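Diguanylate cyclase (Marinobacter aquaeolei VT8, PDB 3IGN) probably catalyses the condensation of two GTP molecules into the bacterial messenger c-di-GMP, a reaction carried out by its GGDEF domain, the part crystallised here with c-di-GMP bound. Local coordinates at residues D71-N76 with E108-A113; E112-S117 with I126-S131. All blocks are in the same frame, centred on the assembly; numbering follows the deposited sequence.

Contact 1 (D71-N76 with E108-A113); sequences DVTRNN and ERIREA. With C2E (9,9'-[(2R,3R,3aS,5S,7aR,9R,10R,10aS,12S,14aR)-3,5,10,12-tetrahydroxy-5,12-dioxidooctahydro-2H,7H-difuro[3,2-d:3',2'-j][1,3,7,9,2,8]tetraoxadiphosphacyclododecine-2,9-diyl]bis(2-amino-1,9-dihydro-6H-purin-6-one)), chain C.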
loop_
_atom_site.group_PDB
_atom_site.type_symbol
_atom_site.label_atom_id
_atom_site.label_comp_id
_atom_site.label_asym_id
_atom_site.label_seq_id
_atom_site.Cartn_x
_atom_site.Cartn_y
_atom_site.Cartn_z
ATOM N N ASP A 71 5.019 -7.860 5.675
ATOM C CA ASP A 71 6.162 -7.815 6.573
ATOM C C ASP A 71 7.153 -6.750 6.134
ATOM O O ASP A 71 7.677 -6.007 6.962
ATOM C CB ASP A 71 6.851 -9.180 6.647
ATOM C CG ASP A 71 6.007 -10.216 7.361
ATOM O OD1 ASP A 71 5.149 -9.822 8.179
ATOM O OD2 ASP A 71 6.205 -11.423 7.116
ATOM N N VAL A 72 7.407 -6.670 4.834
ATOM C CA VAL A 72 8.327 -5.670 4.313
ATOM C C VAL A 72 7.780 -4.284 4.645
ATOM O O VAL A 72 8.523 -3.389 5.052
ATOM C CB VAL A 72 8.487 -5.793 2.783
ATOM C CG1 VAL A 72 9.251 -4.596 2.243
ATOM C CG2 VAL A 72 9.233 -7.084 2.442
ATOM N N THR A 73 6.471 -4.125 4.481
ATOM C CA THR A 73 5.812 -2.851 4.748
ATOM C C THR A 73 5.902 -2.503 6.231
ATOM O O THR A 73 6.369 -1.426 6.601
ATOM C CB THR A 73 4.330 -2.913 4.342
ATOM O OG1 THR A 73 4.231 -3.259 2.955
ATOM C CG2 THR A 73 3.644 -1.568 4.584
ATOM N N ARG A 74 5.455 -3.430 7.071
ATOM C CA ARG A 74 5.468 -3.235 8.515
ATOM C C ARG A 74 6.856 -2.884 9.039
ATOM O O ARG A 74 6.998 -2.020 9.904
ATOM C CB ARG A 74 4.951 -4.498 9.218
ATOM C CG ARG A 74 5.034 -4.445 10.740
ATOM C CD ARG A 74 4.564 -5.739 11.382
ATOM N NE ARG A 74 3.149 -5.994 11.133
ATOM C CZ ARG A 74 2.687 -6.960 10.346
ATOM N NH1 ARG A 74 3.529 -7.775 9.724
ATOM N NH2 ARG A 74 1.381 -7.107 10.182
ATOM N N ASN A 75 7.881 -3.536 8.501
ATOM C CA ASN A 75 9.244 -3.292 8.952
ATOM C C ASN A 75 9.950 -2.140 8.250
ATOM O O ASN A 75 11.106 -1.847 8.544
ATOM C CB ASN A 75 10.071 -4.572 8.809
ATOM C CG ASN A 75 9.520 -5.710 9.642
ATOM O OD1 ASN A 75 9.326 -5.568 10.847
ATOM N ND2 ASN A 75 9.266 -6.848 9.007
ATOM N N ASN A 76 9.254 -1.475 7.335
ATOM C CA ASN A 76 9.845 -0.364 6.599
ATOM C C ASN A 76 9.163 0.985 6.803
ATOM O O ASN A 76 9.626 1.992 6.271
ATOM C CB ASN A 76 9.871 -0.688 5.101
ATOM C CG ASN A 76 11.161 -1.350 4.671
ATOM O OD1 ASN A 76 12.157 -0.676 4.408
ATOM N ND2 ASN A 76 11.154 -2.679 4.603
ATOM N N GLU A 108 9.771 3.998 -2.489
ATOM C CA GLU A 108 10.896 3.422 -3.220
ATOM C C GLU A 108 11.641 2.413 -2.353
ATOM O O GLU A 108 12.040 1.352 -2.832
ATOM C CB GLU A 108 11.850 4.527 -3.669
ATOM C CG GLU A 108 13.153 4.035 -4.291
ATOM C CD GLU A 108 12.947 3.262 -5.583
ATOM O OE1 GLU A 108 11.797 3.204 -6.079
ATOM O OE2 GLU A 108 13.944 2.718 -6.105
ATOM N N ARG A 109 11.824 2.745 -1.077
ATOM C CA ARG A 109 12.520 1.850 -0.162
ATOM C C ARG A 109 11.756 0.534 -0.081
ATOM O O ARG A 109 12.353 -0.536 -0.071
ATOM C CB ARG A 109 12.640 2.486 1.230
ATOM C CG ARG A 109 13.637 1.781 2.136
ATOM C CD ARG A 109 13.935 2.589 3.398
ATOM N NE ARG A 109 12.766 2.716 4.264
ATOM C CZ ARG A 109 12.167 3.868 4.541
ATOM N NH1 ARG A 109 12.622 4.997 4.020
ATOM N NH2 ARG A 109 11.103 3.889 5.334
ATOM N N ILE A 110 10.428 0.610 -0.039
ATOM C CA ILE A 110 9.623 -0.603 0.009
ATOM C C ILE A 110 9.697 -1.328 -1.341
ATOM O O ILE A 110 9.876 -2.549 -1.391
ATOM C CB ILE A 110 8.135 -0.302 0.343
ATOM C CG1 ILE A 110 7.977 0.010 1.835
ATOM C CG2 ILE A 110 7.276 -1.503 -0.012
ATOM C CD1 ILE A 110 6.547 0.333 2.252
ATOM N N ARG A 111 9.566 -0.581 -2.436
ATOM C CA ARG A 111 9.634 -1.186 -3.769
ATOM C C ARG A 111 10.922 -1.974 -3.928
ATOM O O ARG A 111 10.909 -3.120 -4.369
ATOM C CB ARG A 111 9.599 -0.122 -4.870
ATOM C CG ARG A 111 9.417 -0.693 -6.284
ATOM C CD ARG A 111 9.859 0.302 -7.350
ATOM N NE ARG A 111 11.274 0.627 -7.200
ATOM C CZ ARG A 111 12.265 -0.223 -7.441
ATOM N NH1 ARG A 111 12.000 -1.453 -7.862
ATOM N NH2 ARG A 111 13.522 0.143 -7.231
ATOM N N GLU A 112 12.038 -1.348 -3.573
ATOM C CA GLU A 112 13.339 -1.990 -3.701
ATOM C C GLU A 112 13.470 -3.206 -2.796
ATOM O O GLU A 112 14.021 -4.231 -3.200
ATOM C CB GLU A 112 14.450 -0.986 -3.389
ATOM C CG GLU A 112 15.801 -1.367 -3.976
ATOM C CD GLU A 112 16.849 -0.286 -3.772
ATOM O OE1 GLU A 112 16.483 0.909 -3.810
ATOM O OE2 GLU A 112 18.038 -0.629 -3.587
ATOM N N ALA A 113 12.963 -3.100 -1.572
ATOM C CA ALA A 113 13.041 -4.210 -0.632
ATOM C C ALA A 113 12.269 -5.406 -1.175
ATOM O O ALA A 113 12.664 -6.556 -0.984
ATOM C CB ALA A 113 12.485 -3.794 0.722
HETATM P P1 C2E C . 9.827 4.101 13.952
HETATM O O2P C2E C . 9.681 5.587 13.350
HETATM O O1P C2E C . 8.511 3.531 14.257
HETATM O "O5'" C2E C . 10.569 3.123 12.936
HETATM C "C5'" C2E C . 10.441 3.196 11.570
HETATM C "C4'" C2E C . 11.228 2.076 10.882
HETATM O "O4'" C2E C . 11.021 2.301 9.486
HETATM C "C3'" C2E C . 12.742 2.195 11.174
HETATM O "O3'" C2E C . 13.403 1.091 11.801
HETATM C "C2'" C2E C . 13.374 2.607 9.853
HETATM O "O2'" C2E C . 14.443 1.750 9.445
HETATM C "C1'" C2E C . 12.246 2.735 8.838
HETATM N N9 C2E C . 12.237 4.189 8.602
HETATM C C8 C2E C . 11.379 5.112 9.151
HETATM N N7 C2E C . 11.658 6.298 8.758
HETATM C C5 C2E C . 12.709 6.241 7.930
HETATM C C6 C2E C . 13.443 7.214 7.211
HETATM O O6 C2E C . 13.149 8.390 7.291
HETATM N N1 C2E C . 14.494 6.801 6.435
HETATM C C2 C2E C . 14.832 5.466 6.349
HETATM N N2 C2E C . 15.889 5.087 5.561
HETATM N N3 C2E C . 14.151 4.541 7.024
HETATM C C4 C2E C . 13.096 4.886 7.809
HETATM P P11 C2E C . 14.522 1.640 12.815
HETATM O O21 C2E C . 15.593 2.601 12.096
HETATM O O11 C2E C . 15.238 0.510 13.458
HETATM O O5A C2E C . 13.699 2.456 13.884
HETATM C C5A C2E C . 14.294 3.219 14.846
HETATM C C4A C2E C . 13.252 3.856 15.739
HETATM O O4A C2E C . 13.973 4.771 16.558
HETATM C C3A C2E C . 12.138 4.602 14.971
HETATM O O3A C2E C . 10.811 4.155 15.238
HETATM C C2A C2E C . 12.351 6.050 15.310
HETATM O O2A C2E C . 11.183 6.606 15.911
HETATM C C1A C2E C . 13.568 6.135 16.221
HETATM N N91 C2E C . 14.530 6.799 15.299
HETATM C C81 C2E C . 15.623 6.242 14.669
HETATM N N71 C2E C . 16.219 7.120 13.925
HETATM C C51 C2E C . 15.571 8.292 14.012
HETATM C C61 C2E C . 15.763 9.574 13.438
HETATM O O61 C2E C . 16.688 9.772 12.668
HETATM N N11 C2E C . 14.885 10.577 13.760
HETATM C C21 C2E C . 13.839 10.345 14.625
HETATM N N21 C2E C . 12.984 11.365 14.934
HETATM N N31 C2E C . 13.651 9.147 15.170
HETATM C C41 C2E C . 14.486 8.115 14.900
#

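Contact 2 (E112-S117 with I126-S131); sequences EAIEKS and IQYTVS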
loop_
_atom_site.group_PDB
_atom_site.type_symbol
_atom_site.label_atom_id
_atom_site.label_comp_id
_atom_site.label_asym_id
_atom_site.label_seq_id
_atom_site.Cartn_x
_atom_site.Cartn_y
_atom_site.Cartn_z
ATOM N N GLU A 112 12.038 -1.348 -3.573
ATOM C CA GLU A 112 13.339 -1.990 -3.701
ATOM C C GLU A 112 13.470 -3.206 -2.796
ATOM O O GLU A 112 14.021 -4.231 -3.200
ATOM C CB GLU A 112 14.450 -0.986 -3.389
ATOM C CG GLU A 112 15.801 -1.367 -3.976
ATOM C CD GLU A 112 16.849 -0.286 -3.772
ATOM O OE1 GLU A 112 16.483 0.909 -3.810
ATOM O OE2 GLU A 112 18.038 -0.629 -3.587
ATOM N N ALA A 113 12.963 -3.100 -1.572
ATOM C CA ALA A 113 13.041 -4.210 -0.632
ATOM C C ALA A 113 12.269 -5.406 -1.175
ATOM O O ALA A 113 12.664 -6.556 -0.984
ATOM C CB ALA A 113 12.485 -3.794 0.722
ATOM N N ILE A 114 11.164 -5.132 -1.859
ATOM C CA ILE A 114 10.354 -6.195 -2.431
ATOM C C ILE A 114 11.048 -6.766 -3.668
ATOM O O ILE A 114 11.082 -7.978 -3.869
ATOM C CB ILE A 114 8.950 -5.680 -2.815
ATOM C CG1 ILE A 114 8.205 -5.252 -1.544
ATOM C CG2 ILE A 114 8.198 -6.743 -3.614
ATOM C CD1 ILE A 114 6.774 -5.735 -1.437
ATOM N N GLU A 115 11.611 -5.881 -4.483
ATOM C CA GLU A 115 12.302 -6.288 -5.703
ATOM C C GLU A 115 13.490 -7.203 -5.389
ATOM O O GLU A 115 13.754 -8.158 -6.122
ATOM C CB GLU A 115 12.780 -5.046 -6.465
ATOM C CG GLU A 115 13.331 -5.313 -7.860
ATOM C CD GLU A 115 13.819 -4.041 -8.537
ATOM O OE1 GLU A 115 14.526 -3.254 -7.875
ATOM O OE2 GLU A 115 13.508 -3.826 -9.728
ATOM N N LYS A 116 14.191 -6.919 -4.294
ATOM C CA LYS A 116 15.349 -7.713 -3.885
ATOM C C LYS A 116 14.970 -8.955 -3.085
ATOM O O LYS A 116 15.835 -9.750 -2.707
ATOM C CB LYS A 116 16.302 -6.853 -3.069
ATOM N N SER A 117 13.677 -9.130 -2.847
ATOM C CA SER A 117 13.188 -10.262 -2.073
ATOM C C SER A 117 13.109 -11.574 -2.821
ATOM O O SER A 117 13.078 -11.630 -4.047
ATOM C CB SER A 117 11.796 -9.966 -1.519
ATOM O OG SER A 117 11.831 -8.985 -0.500
ATOM N N ILE A 126 10.366 -17.663 -5.346
ATOM C CA ILE A 126 9.736 -16.566 -6.068
ATOM C C ILE A 126 10.313 -15.165 -5.922
ATOM O O ILE A 126 10.760 -14.760 -4.852
ATOM C CB ILE A 126 8.259 -16.443 -5.649
ATOM C CG1 ILE A 126 7.585 -17.810 -5.684
ATOM C CG2 ILE A 126 7.547 -15.449 -6.554
ATOM C CD1 ILE A 126 6.163 -17.799 -5.174
ATOM N N GLN A 127 10.279 -14.427 -7.025
ATOM C CA GLN A 127 10.708 -13.037 -7.045
ATOM C C GLN A 127 9.535 -12.306 -7.675
ATOM O O GLN A 127 8.939 -12.791 -8.636
ATOM C CB GLN A 127 11.986 -12.858 -7.862
ATOM C CG GLN A 127 13.208 -13.328 -7.094
ATOM C CD GLN A 127 14.456 -13.407 -7.945
ATOM O OE1 GLN A 127 15.158 -14.419 -7.935
ATOM N NE2 GLN A 127 14.747 -12.336 -8.679
ATOM N N TYR A 128 9.186 -11.157 -7.111
ATOM C CA TYR A 128 8.053 -10.392 -7.605
ATOM C C TYR A 128 8.274 -8.908 -7.358
ATOM O O TYR A 128 9.283 -8.506 -6.790
ATOM C CB TYR A 128 6.776 -10.842 -6.887
ATOM C CG TYR A 128 6.747 -10.504 -5.406
ATOM C CD1 TYR A 128 7.573 -11.165 -4.493
ATOM C CD2 TYR A 128 5.898 -9.508 -4.921
ATOM C CE1 TYR A 128 7.551 -10.837 -3.129
ATOM C CE2 TYR A 128 5.869 -9.176 -3.572
ATOM C CZ TYR A 128 6.694 -9.838 -2.681
ATOM O OH TYR A 128 6.666 -9.489 -1.349
ATOM N N THR A 129 7.319 -8.096 -7.789
ATOM C CA THR A 129 7.411 -6.658 -7.602
ATOM C C THR A 129 6.056 -6.070 -7.259
ATOM O O THR A 129 5.038 -6.765 -7.276
ATOM C CB THR A 129 7.928 -5.953 -8.871
ATOM O OG1 THR A 129 7.059 -6.247 -9.973
ATOM C CG2 THR A 129 9.342 -6.406 -9.199
ATOM N N VAL A 130 6.054 -4.781 -6.941
ATOM C CA VAL A 130 4.821 -4.078 -6.615
ATOM C C VAL A 130 4.753 -2.791 -7.416
ATOM O O VAL A 130 5.777 -2.225 -7.806
ATOM C CB VAL A 130 4.736 -3.687 -5.114
ATOM C CG1 VAL A 130 4.430 -4.914 -4.252
ATOM C CG2 VAL A 130 6.038 -3.044 -4.683
ATOM N N SER A 131 3.531 -2.345 -7.668
ATOM C CA SER A 131 3.291 -1.090 -8.370
ATOM C C SER A 131 2.717 -0.213 -7.262
ATOM O O SER A 131 1.924 -0.688 -6.461
ATOM C CB SER A 131 2.264 -1.279 -9.495
ATOM O OG SER A 131 2.852 -1.945 -10.608
HETATM O O HOH W 1 11.077 -10.495 -4.984
HETATM O O HOH W 2 11.782 -8.990 -7.928
#

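Contact 1 (D71-N76 with E108-A113)
Arg-109 NH2 donates to the backbone oxygen Asn-76 O at 2.6 Å, the shorter of the two hydrogen bonds between 71-76 and 108-113, which join helix 100-115 to the residues that follow helix 59-74 in this GGDEF domain. The bond lies almost in the guanidinium plane and meets the carbonyl nearly head-on, with a C=O...N angle of 167°. A second, weak bond runs from Arg-109 NE to Asn-76 OD1 at 3.4 Å, the amide and guanidinium planes being close to coplanar. Asn-76 ND2 donates to Val-72 O at 2.8 Å, a second-shell backbone carbonyl in the last turn of helix 59-74 that fixes the turn of the amide whose OD1 faces the arginine.

With its edge engaged in this way, the guanidinium offers one face to a bound c-di-GMP: guanine N3 lies 3.2 Å from Arg-109 CZ, over the centre of the group. After an extended start, the chain bends at chi3 (66°), which helps bring the guanidinium flat against the base. NH2 has a further bond to O6 of a second c-di-GMP. Arg-78 and Asp-81, which also bind c-di-GMP, are nearby; their spacing is that of the RxxD motif of the allosteric inhibitory site, so the contact is consistent with product feedback.

Away from the ligand the chemistry turns apolar. Ile-110 CG1 rests against Asn-76 CB at 3.8 Å, while its CD1 reaches Thr-73 near CA and CG2. The hydroxyl of Thr-73 is occupied within its own helix, by Thr-69 O. Both side chains touch Ile-93 of strand 90-96, which places the helix pair on one sheet face. Val-72 CG1, anti to its own N (chi1 170°), meets the methyl Ala-113 CB at 3.7 Å.

Contact 2 (E112-S117 with I126-S131)
A single water is gripped by three backbone groups where Ile-114, in the last turn of helix 100-115, and Ser-117 just beyond it face Tyr-128: it accepts from Tyr-128 N at 2.9 Å and is bonded to Ile-114 O, 2.8 Å away, and to Ser-117 O. A second water joins Glu-115 O to Tyr-128 O, each 2.8 Å from it. No direct hydrogen bond links the two segments, so water mediates the polar part of this helix-to-strand joint of the GGDEF α/β fold, beside the start of strand 130-136. Ser-117 OG turns back to Ala-113 O at 2.6 Å and also bonds His-68.

Inward lies an apolar layer. Ile-114 CG2 sits over one face of the Tyr-128 ring in a CH-pi contact, 3.8 Å from the ring centroid and displaced toward CE2. Tyr-128 CG sits between the backbone N and the carbonyl carbon (chi1 67°), which brings the ring beneath the isoleucine, and its hydroxyl is bonded to Thr-69 of helix 59-74. An alanine here would remove the ring, and would probably leave Ile-114 CG2 without its aromatic face and Thr-69 OG1 without its phenolic mate. Beyond the ring, the side chains of Ile-114 and Val-130 cross at about a right angle, with Ile-114 CD1 3.8 Å from Val-130 CG1.

Helix 100-115 serves both contacts, which share Glu-112 and Ala-113 and lie with centres about 9 Å apart, illustrating how one helix can be used differently along its length. Contact 1 is only partly buried and joins helix to helix; its outer end is charged and reaches the nucleotide. Contact 2 is the more buried, in five of its eight touching residues, though farther from the chain's centre; it joins the helix end to the approach of strand 130-136, combining water-bridged backbone with aliphatic and aromatic packing. The side chain of Ile-114 is about 14 Å from a bound c-di-GMP. The apolar layers are continuous, since Val-72 CG1 of contact 1 touches Ile-114 CG1 of contact 2 at 4.0 Å.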